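Local coordinates for protein nitrate reductase (Ulva prolifera, PDB 5YLY) that binds FAD as the cytochrome b5 reductase domain of an enzyme that probably reduces nitrate with NADH in the first step of nitrate assimilation, at residues K31-A36 / T135-G140; A199-A204 / T228-T233; K224-V229 / W236-G241. All coordinates share one frame; numbering follows the deposited sequence.

Contact 1 (K31-A36 / T135-G140)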
ATOM      1  N   LYS A  31      -0.502  -3.950  21.772  1.00 41.97           N
ATOM      2  CA  LYS A  31      -1.023  -4.891  22.765  1.00 44.89           C
ATOM      3  C   LYS A  31      -2.531  -4.757  22.899  1.00 50.36           C
ATOM      4  O   LYS A  31      -3.133  -5.532  23.653  1.00 50.98           O
ATOM      5  CB  LYS A  31      -0.421  -4.592  24.148  1.00 49.72           C
ATOM      6  CG  LYS A  31       1.091  -4.647  24.259  1.00 57.14           C
ATOM      7  CD  LYS A  31       1.435  -4.542  25.733  1.00 65.97           C
ATOM      8  CE  LYS A  31       2.841  -4.090  25.998  1.00 74.34           C
ATOM      9  NZ  LYS A  31       3.024  -3.757  27.435  1.00 79.40           N
ATOM     10  N   LYS A  32      -3.139  -3.733  22.238  1.00 45.40           N
ATOM     11  CA  LYS A  32      -4.552  -3.455  22.432  1.00 44.34           C
ATOM     12  C   LYS A  32      -5.370  -3.296  21.163  1.00 44.06           C
ATOM     13  O   LYS A  32      -4.869  -2.829  20.134  1.00 40.60           O
ATOM     14  CB  LYS A  32      -4.725  -2.189  23.284  1.00 47.58           C
ATOM     15  CG  LYS A  32      -4.269  -2.322  24.729  1.00 60.79           C
ATOM     16  CD  LYS A  32      -4.645  -1.118  25.562  1.00 70.56           C
ATOM     17  CE  LYS A  32      -4.390  -1.390  27.023  1.00 88.97           C
ATOM     18  NZ  LYS A  32      -4.911  -0.300  27.884  1.00 99.77           N
ATOM     19  N   GLN A  33      -6.663  -3.666  21.277  1.00 40.85           N
ATOM     20  CA  GLN A  33      -7.671  -3.450  20.234  1.00 38.68           C
ATOM     21  C   GLN A  33      -8.245  -2.092  20.620  1.00 43.03           C
ATOM     22  O   GLN A  33      -8.744  -1.927  21.743  1.00 44.21           O
ATOM     23  CB  GLN A  33      -8.777  -4.525  20.278  1.00 41.36           C
ATOM     24  CG  GLN A  33      -8.314  -5.932  19.889  1.00 46.45           C
ATOM     25  CD  GLN A  33      -7.940  -6.079  18.424  1.00 51.34           C
ATOM     26  OE1 GLN A  33      -8.189  -5.213  17.582  1.00 42.51           O
ATOM     27  NE2 GLN A  33      -7.333  -7.203  18.089  1.00 45.26           N
ATOM     28  N   LYS A  34      -8.090  -1.099  19.738  1.00 37.81           N
ATOM     29  CA  LYS A  34      -8.566   0.245  20.058  1.00 37.24           C
ATOM     30  C   LYS A  34      -9.691   0.646  19.156  1.00 37.31           C
ATOM     31  O   LYS A  34      -9.579   0.504  17.947  1.00 35.15           O
ATOM     32  CB  LYS A  34      -7.408   1.254  20.050  1.00 39.13           C
ATOM     33  CG  LYS A  34      -6.478   0.955  21.266  1.00 48.33           C
ATOM     34  CD  LYS A  34      -5.541   2.054  21.634  1.00 52.29           C
ATOM     35  CE  LYS A  34      -6.159   3.240  22.328  1.00 54.21           C
ATOM     36  NZ  LYS A  34      -5.148   4.318  22.501  1.00 61.05           N
ATOM     37  N   ALA A  35     -10.800   1.070  19.749  1.00 34.81           N
ATOM     38  CA  ALA A  35     -11.982   1.452  18.976  1.00 33.58           C
ATOM     39  C   ALA A  35     -11.740   2.738  18.165  1.00 34.62           C
ATOM     40  O   ALA A  35     -11.081   3.656  18.646  1.00 34.83           O
ATOM     41  CB  ALA A  35     -13.156   1.633  19.918  1.00 35.79           C
ATOM     42  N   ALA A  36     -12.253   2.788  16.938  1.00 29.88           N
ATOM     43  CA  ALA A  36     -12.149   3.983  16.090  1.00 28.65           C
ATOM     44  C   ALA A  36     -13.527   4.169  15.481  1.00 33.75           C
ATOM     45  O   ALA A  36     -14.097   3.218  14.947  1.00 32.41           O
ATOM     46  CB  ALA A  36     -11.118   3.770  14.990  1.00 28.16           C
ATOM     47  N   THR A 135     -18.351   1.763  14.744  1.00 32.25           N
ATOM     48  CA  THR A 135     -16.946   1.626  15.111  1.00 31.53           C
ATOM     49  C   THR A 135     -16.311   0.348  14.600  1.00 36.48           C
ATOM     50  O   THR A 135     -16.998  -0.614  14.265  1.00 35.81           O
ATOM     51  CB  THR A 135     -16.808   1.661  16.656  1.00 37.25           C
ATOM     52  OG1 THR A 135     -17.501   0.527  17.195  1.00 40.82           O
ATOM     53  CG2 THR A 135     -17.339   2.958  17.273  1.00 34.89           C
ATOM     54  N   VAL A 136     -14.971   0.342  14.567  1.00 31.11           N
ATOM     55  CA  VAL A 136     -14.154  -0.829  14.259  1.00 30.18           C
ATOM     56  C   VAL A 136     -13.084  -0.876  15.343  1.00 33.74           C
ATOM     57  O   VAL A 136     -12.880   0.109  16.059  1.00 33.31           O
ATOM     58  CB  VAL A 136     -13.497  -0.817  12.855  1.00 31.57           C
ATOM     59  CG1 VAL A 136     -14.539  -0.796  11.736  1.00 31.42           C
ATOM     60  CG2 VAL A 136     -12.462   0.324  12.723  1.00 28.59           C
ATOM     61  N   GLU A 137     -12.374  -1.995  15.444  1.00 30.93           N
ATOM     62  CA  GLU A 137     -11.268  -2.093  16.391  1.00 30.10           C
ATOM     63  C   GLU A 137      -9.999  -2.117  15.620  1.00 32.16           C
ATOM     64  O   GLU A 137      -9.933  -2.729  14.556  1.00 31.07           O
ATOM     65  CB  GLU A 137     -11.408  -3.313  17.307  1.00 32.18           C
ATOM     66  CG  GLU A 137     -12.427  -3.064  18.396  1.00 38.84           C
ATOM     67  CD  GLU A 137     -12.544  -4.167  19.424  1.00 59.50           C
ATOM     68  OE1 GLU A 137     -12.191  -5.323  19.103  1.00 41.67           O
ATOM     69  OE2 GLU A 137     -13.012  -3.874  20.549  1.00 52.21           O
ATOM     70  N   VAL A 138      -8.980  -1.409  16.133  1.00 29.64           N
ATOM     71  CA  VAL A 138      -7.706  -1.261  15.435  1.00 28.07           C
ATOM     72  C   VAL A 138      -6.543  -1.750  16.275  1.00 32.55           C
ATOM     73  O   VAL A 138      -6.368  -1.281  17.399  1.00 33.56           O
ATOM     74  CB  VAL A 138      -7.493   0.221  14.990  1.00 31.13           C
ATOM     75  CG1 VAL A 138      -6.265   0.348  14.099  1.00 30.39           C
ATOM     76  CG2 VAL A 138      -8.730   0.757  14.263  1.00 30.37           C
ATOM     77  N   LYS A 139      -5.706  -2.626  15.699  1.00 31.29           N
ATOM     78  CA  LYS A 139      -4.499  -3.106  16.383  1.00 32.50           C
ATOM     79  C   LYS A 139      -3.266  -2.848  15.525  1.00 34.40           C
ATOM     80  O   LYS A 139      -3.211  -3.230  14.353  1.00 33.74           O
ATOM     81  CB  LYS A 139      -4.618  -4.603  16.774  1.00 37.43           C
ATOM     82  CG  LYS A 139      -3.365  -5.120  17.504  1.00 41.97           C
ATOM     83  CD  LYS A 139      -3.537  -6.509  18.133  1.00 44.03           C
ATOM     84  CE  LYS A 139      -4.118  -6.415  19.520  1.00 48.44           C
ATOM     85  NZ  LYS A 139      -4.028  -7.713  20.244  1.00 59.76           N
ATOM     86  N   GLY A 140      -2.263  -2.245  16.126  1.00 32.44           N
ATOM     87  CA  GLY A 140      -1.030  -1.961  15.405  1.00 31.83           C
ATOM     88  C   GLY A 140      -0.055  -1.192  16.257  1.00 35.59           C
ATOM     89  O   GLY A 140      -0.381  -0.877  17.392  1.00 36.38           O
TER
HETATM   90  O   HOH W   1      -5.898  -6.990  22.798  1.00 73.43           O
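Four backbone hydrogen bonds join K34 and A36 to V138 and V136 in an antiparallel pairing. K34 N donates to V138 O at 2.9 Å, and V138 N returns a bond to K34 O at 2.7 Å; A36 and V136 exchange a second such pair. Between them A35 faces E137 as a non-hydrogen-bonded pair, where A35 CA sits 3.3 Å from V136 O in a CA-H...O contact.

Apolar contact is made on the side of the sheet that carries A36, V136 and V138. The methyl of A36 meets one branch of V138, CB to CG2 at 3.9 Å, and more loosely the CG2 of V136.

Polar and aliphatic chains share the other side. Q33 lies across both E137 and K139 at about a right angle. Its bend at chi2 (-68°) carries the amide over the lysine, with Q33 NE2 3.6 Å from K139 CE, while Q33 CB rests 3.7 Å from E137 OE1. That carboxylate oxygen is held by salt bridges to K75 and R73. Ahead of the K34-V138 pair, a water accepts from K139 NZ and donates to K31 O, tying the incoming loop to the strand.

The pairing joins strands 34-43 and 135-142 of the antiparallel FAD-binding barrel; strand 69-75 flanks 135-142 on its other edge, and F53 of strand 48-54 packs against A36 and V136.

Contact 2 (A199-A204 / T228-T233)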
ATOM      1  N   ALA A 199       0.906  -3.408 -10.984  1.00 26.80           N
ATOM      2  CA  ALA A 199       0.152  -4.360 -11.819  1.00 29.03           C
ATOM      3  C   ALA A 199      -1.294  -4.514 -11.359  1.00 34.01           C
ATOM      4  O   ALA A 199      -1.558  -4.578 -10.158  1.00 35.26           O
ATOM      5  CB  ALA A 199       0.831  -5.715 -11.804  1.00 31.55           C
ATOM      6  N   ASN A 200      -2.241  -4.560 -12.312  1.00 31.93           N
ATOM      7  CA  ASN A 200      -3.662  -4.753 -12.012  1.00 32.23           C
ATOM      8  C   ASN A 200      -4.307  -5.536 -13.118  1.00 37.59           C
ATOM      9  O   ASN A 200      -3.754  -5.586 -14.213  1.00 36.55           O
ATOM     10  CB  ASN A 200      -4.395  -3.423 -11.848  1.00 32.21           C
ATOM     11  CG  ASN A 200      -3.945  -2.686 -10.636  1.00 41.24           C
ATOM     12  OD1 ASN A 200      -4.267  -3.059  -9.511  1.00 36.52           O
ATOM     13  ND2 ASN A 200      -3.065  -1.727 -10.839  1.00 29.92           N
ATOM     14  N   GLN A 201      -5.488  -6.106 -12.862  1.00 36.02           N
ATOM     15  CA  GLN A 201      -6.169  -6.883 -13.899  1.00 38.42           C
ATOM     16  C   GLN A 201      -6.619  -5.996 -15.061  1.00 42.24           C
ATOM     17  O   GLN A 201      -6.339  -6.301 -16.224  1.00 42.97           O
ATOM     18  CB  GLN A 201      -7.358  -7.644 -13.301  1.00 42.50           C
ATOM     19  CG  GLN A 201      -7.032  -9.058 -12.834  1.00 71.05           C
ATOM     20  CD  GLN A 201      -8.180  -9.609 -12.025  1.00 94.55           C
ATOM     21  OE1 GLN A 201      -8.327  -9.296 -10.837  1.00 89.54           O
ATOM     22  NE2 GLN A 201      -9.088 -10.319 -12.683  1.00 88.37           N
ATOM     23  N   THR A 202      -7.303  -4.891 -14.746  1.00 38.86           N
ATOM     24  CA  THR A 202      -7.802  -3.910 -15.721  1.00 39.54           C
ATOM     25  C   THR A 202      -7.387  -2.513 -15.277  1.00 40.49           C
ATOM     26  O   THR A 202      -7.079  -2.295 -14.103  1.00 38.01           O
ATOM     27  CB  THR A 202      -9.363  -3.969 -15.883  1.00 46.65           C
ATOM     28  OG1 THR A 202     -10.011  -3.418 -14.729  1.00 46.61           O
ATOM     29  CG2 THR A 202      -9.899  -5.375 -16.141  1.00 48.64           C
ATOM     30  N   GLU A 203      -7.441  -1.560 -16.213  1.00 39.82           N
ATOM     31  CA  GLU A 203      -7.152  -0.137 -16.001  1.00 39.82           C
ATOM     32  C   GLU A 203      -8.106   0.454 -14.931  1.00 44.23           C
ATOM     33  O   GLU A 203      -7.699   1.305 -14.133  1.00 41.06           O
ATOM     34  CB  GLU A 203      -7.323   0.576 -17.355  1.00 42.48           C
ATOM     35  CG  GLU A 203      -6.762   1.978 -17.387  1.00 48.18           C
ATOM     36  CD  GLU A 203      -6.745   2.659 -18.742  1.00 61.92           C
ATOM     37  OE1 GLU A 203      -6.905   1.970 -19.779  1.00 48.00           O
ATOM     38  OE2 GLU A 203      -6.516   3.891 -18.764  1.00 52.96           O
ATOM     39  N   ALA A 204      -9.358  -0.044 -14.891  1.00 44.01           N
ATOM     40  CA  ALA A 204     -10.386   0.376 -13.929  1.00 43.87           C
ATOM     41  C   ALA A 204     -10.031  -0.012 -12.483  1.00 44.16           C
ATOM     42  O   ALA A 204     -10.485   0.652 -11.545  1.00 43.88           O
ATOM     43  CB  ALA A 204     -11.737  -0.214 -14.319  1.00 46.50           C
ATOM     44  N   THR A 228       1.022  -1.942 -15.557  1.00 33.22           N
ATOM     45  CA  THR A 228       0.688  -3.059 -16.436  1.00 34.06           C
ATOM     46  C   THR A 228      -0.719  -3.504 -16.104  1.00 37.34           C
ATOM     47  O   THR A 228      -1.142  -3.411 -14.952  1.00 35.23           O
ATOM     48  CB  THR A 228       1.706  -4.212 -16.471  1.00 40.21           C
ATOM     49  OG1 THR A 228       1.380  -5.059 -17.587  1.00 43.08           O
ATOM     50  CG2 THR A 228       1.723  -5.049 -15.183  1.00 37.38           C
ATOM     51  N   VAL A 229      -1.459  -3.903 -17.122  1.00 36.98           N
ATOM     52  CA  VAL A 229      -2.807  -4.450 -16.975  1.00 37.61           C
ATOM     53  C   VAL A 229      -2.863  -5.757 -17.774  1.00 46.94           C
ATOM     54  O   VAL A 229      -2.114  -5.892 -18.743  1.00 45.74           O
ATOM     55  CB  VAL A 229      -3.953  -3.452 -17.316  1.00 41.09           C
ATOM     56  CG1 VAL A 229      -3.968  -2.254 -16.360  1.00 37.98           C
ATOM     57  CG2 VAL A 229      -3.886  -2.997 -18.768  1.00 42.93           C
ATOM     58  N   ASP A 230      -3.670  -6.741 -17.329  1.00 48.51           N
ATOM     59  CA  ASP A 230      -3.789  -8.041 -17.999  1.00 53.16           C
ATOM     60  C   ASP A 230      -4.408  -7.828 -19.366  1.00 63.71           C
ATOM     61  O   ASP A 230      -3.784  -8.127 -20.391  1.00 64.65           O
ATOM     62  CB  ASP A 230      -4.659  -9.016 -17.175  1.00 55.93           C
ATOM     63  CG  ASP A 230      -4.115  -9.433 -15.818  1.00 69.70           C
ATOM     64  OD1 ASP A 230      -2.976  -9.051 -15.487  1.00 67.47           O
ATOM     65  OD2 ASP A 230      -4.812 -10.186 -15.110  1.00 82.11           O
ATOM     66  N   ARG A 231      -5.617  -7.250 -19.369  1.00 64.54           N
ATOM     67  CA  ARG A 231      -6.364  -6.973 -20.585  1.00 68.19           C
ATOM     68  C   ARG A 231      -6.510  -5.460 -20.803  1.00 73.24           C
ATOM     69  O   ARG A 231      -7.350  -4.799 -20.180  1.00 71.24           O
ATOM     70  CB  ARG A 231      -7.706  -7.743 -20.661  1.00 69.97           C
ATOM     71  CG  ARG A 231      -8.286  -8.202 -19.316  1.00 72.82           C
ATOM     72  CD  ARG A 231      -9.554  -7.460 -18.961  1.00 77.80           C
ATOM     73  NE  ARG A 231     -10.688  -7.830 -19.810  1.00 95.44           N
ATOM     74  CZ  ARG A 231     -11.923  -7.366 -19.655  1.00108.99           C
ATOM     75  NH1 ARG A 231     -12.202  -6.508 -18.679  1.00 91.03           N
ATOM     76  NH2 ARG A 231     -12.894  -7.762 -20.471  1.00 95.83           N
ATOM     77  N   PRO A 232      -5.638  -4.916 -21.678  1.00 71.49           N
ATOM     78  CA  PRO A 232      -5.667  -3.473 -21.969  1.00 71.05           C
ATOM     79  C   PRO A 232      -6.685  -3.019 -23.025  1.00 79.06           C
ATOM     80  O   PRO A 232      -7.126  -3.818 -23.861  1.00 81.16           O
ATOM     81  CB  PRO A 232      -4.244  -3.207 -22.459  1.00 72.78           C
ATOM     82  CG  PRO A 232      -3.831  -4.485 -23.114  1.00 79.55           C
ATOM     83  CD  PRO A 232      -4.568  -5.602 -22.433  1.00 75.21           C
ATOM     84  N   THR A 233      -7.008  -1.704 -23.005  1.00 75.10           N
ATOM     85  CA  THR A 233      -7.889  -1.021 -23.960  1.00 76.33           C
ATOM     86  C   THR A 233      -7.014  -0.386 -25.074  1.00 80.13           C
ATOM     87  O   THR A 233      -5.805  -0.266 -24.857  1.00 78.67           O
ATOM     88  CB  THR A 233      -8.799  -0.015 -23.236  1.00 87.11           C
ATOM     89  OG1 THR A 233      -8.021   0.797 -22.355  1.00 88.87           O
ATOM     90  CG2 THR A 233      -9.929  -0.692 -22.475  1.00 86.84           C
TER
HETATM   91  O   HOH W   2      -1.815  -1.292 -13.297  1.00 29.67           O
HETATM   92  O   HOH W   3      -7.833  -2.462 -18.869  1.00 48.08           O
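T228 and A199 meet methyl to methyl: CG2 of T228 lies 3.6 Å from A199 CB, on the same side of two parallel strands. The threonine torsion (chi1 -167°) sets OG1 anti to the backbone N, turned to its partner G241, and leaves CG2 as the branch that meets the alanine. N200 N donates to T228 O at 3.1 Å, and a water bridges that same carbonyl to N200 ND2.

V229 points to the other side of the sheet. Its CG1 branch packs against the backbone of T202 and E203, 3.5 Å from E203 N and almost as near T202 C.

Farther along, the two chains remain linked. Q201 and D230 cross obliquely, their amide and carboxylate planes 39° apart, and the carboxylate meets the aliphatic part of the glutamine, D230 OD2 to Q201 CG at 3.4 Å. D230 N also donates to Q201 O at 2.9 Å, joined by a long, weak bond from R231 N. T202 and R231 run side by side in the same direction, with T202 CG2 3.5 Å from R231 CD and in plane at the edge of the guanidinium. A second water links E203 N to R231 O, while E203 OE2 forms a salt bridge with R209.

In Rossmann-like NAD-binding domains such as this one, the C-terminal ends of the parallel strands usually receive the nucleotide, so NADH probably binds nearby. The segments lie at those ends in the beta-alpha-beta unit of strand 193-200, helix 209-218 and strand 223-229, with strand 239-240 on the far side of 223-229.

Contact 3 (K224-V229 / W236-G241)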
ATOM      1  N   LYS A 224       9.500   7.546 -10.759  1.00 25.17           N
ATOM      2  CA  LYS A 224       8.861   7.131 -12.013  1.00 25.50           C
ATOM      3  C   LYS A 224       7.853   6.061 -11.664  1.00 28.53           C
ATOM      4  O   LYS A 224       8.090   5.243 -10.755  1.00 27.72           O
ATOM      5  CB  LYS A 224       9.847   6.602 -13.045  1.00 28.83           C
ATOM      6  CG  LYS A 224      10.723   7.701 -13.635  1.00 35.58           C
ATOM      7  CD  LYS A 224      11.567   7.164 -14.810  1.00 41.67           C
ATOM      8  CE  LYS A 224      12.602   8.177 -15.239  1.00 52.47           C
ATOM      9  NZ  LYS A 224      11.974   9.430 -15.739  1.00 61.33           N
ATOM     10  N   ILE A 225       6.717   6.071 -12.373  1.00 26.32           N
ATOM     11  CA  ILE A 225       5.675   5.078 -12.143  1.00 25.98           C
ATOM     12  C   ILE A 225       5.341   4.408 -13.469  1.00 31.06           C
ATOM     13  O   ILE A 225       5.164   5.100 -14.483  1.00 29.39           O
ATOM     14  CB  ILE A 225       4.434   5.707 -11.456  1.00 28.83           C
ATOM     15  CG1 ILE A 225       4.789   6.335 -10.065  1.00 27.97           C
ATOM     16  CG2 ILE A 225       3.303   4.665 -11.293  1.00 31.35           C
ATOM     17  CD1 ILE A 225       3.854   7.323  -9.599  1.00 33.30           C
ATOM     18  N   HIS A 226       5.297   3.064 -13.473  1.00 27.78           N
ATOM     19  CA  HIS A 226       4.947   2.308 -14.671  1.00 28.45           C
ATOM     20  C   HIS A 226       3.831   1.366 -14.289  1.00 32.09           C
ATOM     21  O   HIS A 226       3.814   0.855 -13.167  1.00 30.23           O
ATOM     22  CB  HIS A 226       6.135   1.530 -15.218  1.00 31.01           C
ATOM     23  CG  HIS A 226       5.923   1.061 -16.622  1.00 36.86           C
ATOM     24  ND1 HIS A 226       6.192   1.907 -17.680  1.00 40.36           N
ATOM     25  CD2 HIS A 226       5.458  -0.103 -17.120  1.00 40.50           C
ATOM     26  CE1 HIS A 226       5.952   1.223 -18.779  1.00 41.11           C
ATOM     27  NE2 HIS A 226       5.492   0.023 -18.501  1.00 41.87           N
ATOM     28  N   TYR A 227       2.883   1.161 -15.211  1.00 29.95           N
ATOM     29  CA  TYR A 227       1.714   0.318 -14.985  1.00 30.48           C
ATOM     30  C   TYR A 227       1.676  -0.839 -15.962  1.00 36.05           C
ATOM     31  O   TYR A 227       2.179  -0.729 -17.084  1.00 37.06           O
ATOM     32  CB  TYR A 227       0.425   1.134 -15.199  1.00 30.90           C
ATOM     33  CG  TYR A 227       0.326   2.396 -14.378  1.00 30.67           C
ATOM     34  CD1 TYR A 227      -0.223   2.377 -13.099  1.00 31.14           C
ATOM     35  CD2 TYR A 227       0.720   3.627 -14.902  1.00 30.80           C
ATOM     36  CE1 TYR A 227      -0.347   3.545 -12.348  1.00 28.88           C
ATOM     37  CE2 TYR A 227       0.618   4.801 -14.151  1.00 29.96           C
ATOM     38  CZ  TYR A 227       0.070   4.754 -12.885  1.00 32.41           C
ATOM     39  OH  TYR A 227      -0.021   5.901 -12.144  1.00 31.49           O
ATOM     40  N   THR A 228       1.022  -1.942 -15.557  1.00 33.22           N
ATOM     41  CA  THR A 228       0.688  -3.059 -16.436  1.00 34.06           C
ATOM     42  C   THR A 228      -0.719  -3.504 -16.104  1.00 37.34           C
ATOM     43  O   THR A 228      -1.142  -3.411 -14.952  1.00 35.23           O
ATOM     44  CB  THR A 228       1.706  -4.212 -16.471  1.00 40.21           C
ATOM     45  OG1 THR A 228       1.380  -5.059 -17.587  1.00 43.08           O
ATOM     46  CG2 THR A 228       1.723  -5.049 -15.183  1.00 37.38           C
ATOM     47  N   VAL A 229      -1.459  -3.903 -17.122  1.00 36.98           N
ATOM     48  CA  VAL A 229      -2.807  -4.450 -16.975  1.00 37.61           C
ATOM     49  C   VAL A 229      -2.863  -5.757 -17.774  1.00 46.94           C
ATOM     50  O   VAL A 229      -2.114  -5.892 -18.743  1.00 45.74           O
ATOM     51  CB  VAL A 229      -3.953  -3.452 -17.316  1.00 41.09           C
ATOM     52  CG1 VAL A 229      -3.968  -2.254 -16.360  1.00 37.98           C
ATOM     53  CG2 VAL A 229      -3.886  -2.997 -18.768  1.00 42.93           C
ATOM     54  N   TRP A 236      -4.160   2.632 -24.323  1.00 57.50           N
ATOM     55  CA  TRP A 236      -3.301   2.356 -23.154  1.00 52.21           C
ATOM     56  C   TRP A 236      -1.818   2.606 -23.484  1.00 57.93           C
ATOM     57  O   TRP A 236      -1.260   1.988 -24.392  1.00 59.46           O
ATOM     58  CB  TRP A 236      -3.571   0.923 -22.636  1.00 48.11           C
ATOM     59  CG  TRP A 236      -2.712   0.452 -21.490  1.00 44.35           C
ATOM     60  CD1 TRP A 236      -1.803  -0.567 -21.520  1.00 47.05           C
ATOM     61  CD2 TRP A 236      -2.768   0.898 -20.126  1.00 40.45           C
ATOM     62  NE1 TRP A 236      -1.252  -0.744 -20.271  1.00 42.35           N
ATOM     63  CE2 TRP A 236      -1.835   0.132 -19.395  1.00 41.38           C
ATOM     64  CE3 TRP A 236      -3.493   1.895 -19.454  1.00 38.85           C
ATOM     65  CZ2 TRP A 236      -1.615   0.326 -18.025  1.00 37.92           C
ATOM     66  CZ3 TRP A 236      -3.266   2.090 -18.099  1.00 38.18           C
ATOM     67  CH2 TRP A 236      -2.346   1.303 -17.399  1.00 37.70           C
ATOM     68  N   LYS A 237      -1.190   3.535 -22.750  1.00 54.60           N
ATOM     69  CA  LYS A 237       0.204   3.945 -22.993  1.00 54.79           C
ATOM     70  C   LYS A 237       1.255   3.189 -22.160  1.00 54.92           C
ATOM     71  O   LYS A 237       2.420   3.593 -22.141  1.00 55.14           O
ATOM     72  CB  LYS A 237       0.367   5.477 -22.812  1.00 58.25           C
ATOM     73  CG  LYS A 237      -0.529   6.312 -23.745  1.00 81.59           C
ATOM     74  CD  LYS A 237       0.150   7.561 -24.306  1.00 93.64           C
ATOM     75  CE  LYS A 237       0.671   7.350 -25.707  1.00105.37           C
ATOM     76  NZ  LYS A 237       1.370   8.550 -26.216  1.00116.85           N
ATOM     77  N   TYR A 238       0.864   2.094 -21.488  1.00 46.73           N
ATOM     78  CA  TYR A 238       1.814   1.351 -20.658  1.00 43.97           C
ATOM     79  C   TYR A 238       1.889  -0.127 -21.046  1.00 46.73           C
ATOM     80  O   TYR A 238       1.528  -0.480 -22.169  1.00 46.05           O
ATOM     81  CB  TYR A 238       1.516   1.561 -19.152  1.00 42.10           C
ATOM     82  CG  TYR A 238       1.463   3.004 -18.699  1.00 42.56           C
ATOM     83  CD1 TYR A 238       0.270   3.720 -18.727  1.00 43.90           C
ATOM     84  CD2 TYR A 238       2.579   3.623 -18.144  1.00 42.65           C
ATOM     85  CE1 TYR A 238       0.204   5.039 -18.283  1.00 44.31           C
ATOM     86  CE2 TYR A 238       2.524   4.945 -17.691  1.00 43.14           C
ATOM     87  CZ  TYR A 238       1.335   5.645 -17.762  1.00 50.26           C
ATOM     88  OH  TYR A 238       1.275   6.942 -17.323  1.00 48.24           O
ATOM     89  N   SER A 239       2.390  -0.991 -20.138  1.00 42.31           N
ATOM     90  CA  SER A 239       2.582  -2.415 -20.441  1.00 42.40           C
ATOM     91  C   SER A 239       1.329  -3.286 -20.332  1.00 45.74           C
ATOM     92  O   SER A 239       0.356  -2.900 -19.682  1.00 42.11           O
ATOM     93  CB  SER A 239       3.689  -2.988 -19.574  1.00 43.29           C
ATOM     94  OG  SER A 239       4.927  -2.389 -19.904  1.00 45.27           O
ATOM     95  N   SER A 240       1.377  -4.471 -20.965  1.00 46.20           N
ATOM     96  CA  SER A 240       0.314  -5.471 -20.981  1.00 48.56           C
ATOM     97  C   SER A 240       0.857  -6.789 -20.425  1.00 54.57           C
ATOM     98  O   SER A 240       2.031  -7.124 -20.639  1.00 53.39           O
ATOM     99  CB  SER A 240      -0.155  -5.732 -22.421  1.00 57.03           C
ATOM    100  OG  SER A 240      -0.475  -4.546 -23.132  1.00 73.66           O
ATOM    101  N   GLY A 241      -0.031  -7.563 -19.810  1.00 54.17           N
ATOM    102  CA  GLY A 241       0.298  -8.897 -19.323  1.00 56.04           C
ATOM    103  C   GLY A 241       0.974  -8.918 -17.974  1.00 58.50           C
ATOM    104  O   GLY A 241       0.994  -7.908 -17.274  1.00 56.22           O
TER
HETATM  105  O   HOH W   4       3.625   7.375 -14.891  1.00 45.48           O
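I225 grazes the ring of Y238, its carbonyl O 4.2 Å from Y238 CE2, and a water donates to that oxygen while accepting a weak bond from Y238 OH. At H226, with CG anti to the backbone N (chi1 -164°), the imidazole comes to S239: NE2 and OG lie 2.8 Å apart in a hydrogen bond whose donor could be either. R250 is a further partner of that hydroxyl. Y238 turns its edge toward one face of the same imidazole, the planes 83° apart.

Y227 completes an aromatic cluster. Its ring edge meets the face of Y238 in a T-shaped stack, with Y227 CD2 over the ring centre and centroids 4.8 Å apart, although the two side chains run alongside in the same direction. Y227 CB also lies 3.5 Å from W236 CH2. The phenol end bonds to E213 of helix 209-218.

The main chain here extends a Rossmann-like parallel sheet: S239 N donates to Y227 O, and strand 239-240 forms an outermost strand within the chain. T228 follows, its OG1 giving a hydrogen bond to G241 O at 2.9 Å.

V229 is gripped by both backbone and indole. Its N donates to S239 O, which also accepts from W236 NE1 at 2.8 Å; the two donors approach from opposite faces of the carbonyl plane, and the second bond helps fix the indole's rotation. V229 CG2 sits over the five-membered ring, 4.0 Å from its centroid, while Y238 CB lies over the rim of the opposite face. G241 N donates to V229 O at 2.9 Å.

How the contacts relate
Contacts 2 and 3 are two sides of one strand, 223-229: contact 2 joins it to strand 193-200, contact 3 to strand 239-240, and both use T228 and V229. Their centres are 8 Å apart, and they touch where E203 CD packs 3.4 Å from W236 CE3 and P232 CG 3.4 Å from S240 OG. Contact 1 belongs to the FAD-binding region on the opposite side of the chain's centre, its centre about 35 Å from that of contact 2 and 37 Å from that of contact 3. Of the side chains in contacts 1 and 2, that of Q201 is about 6 Å from the bound FAD, that of V136 about 12 Å.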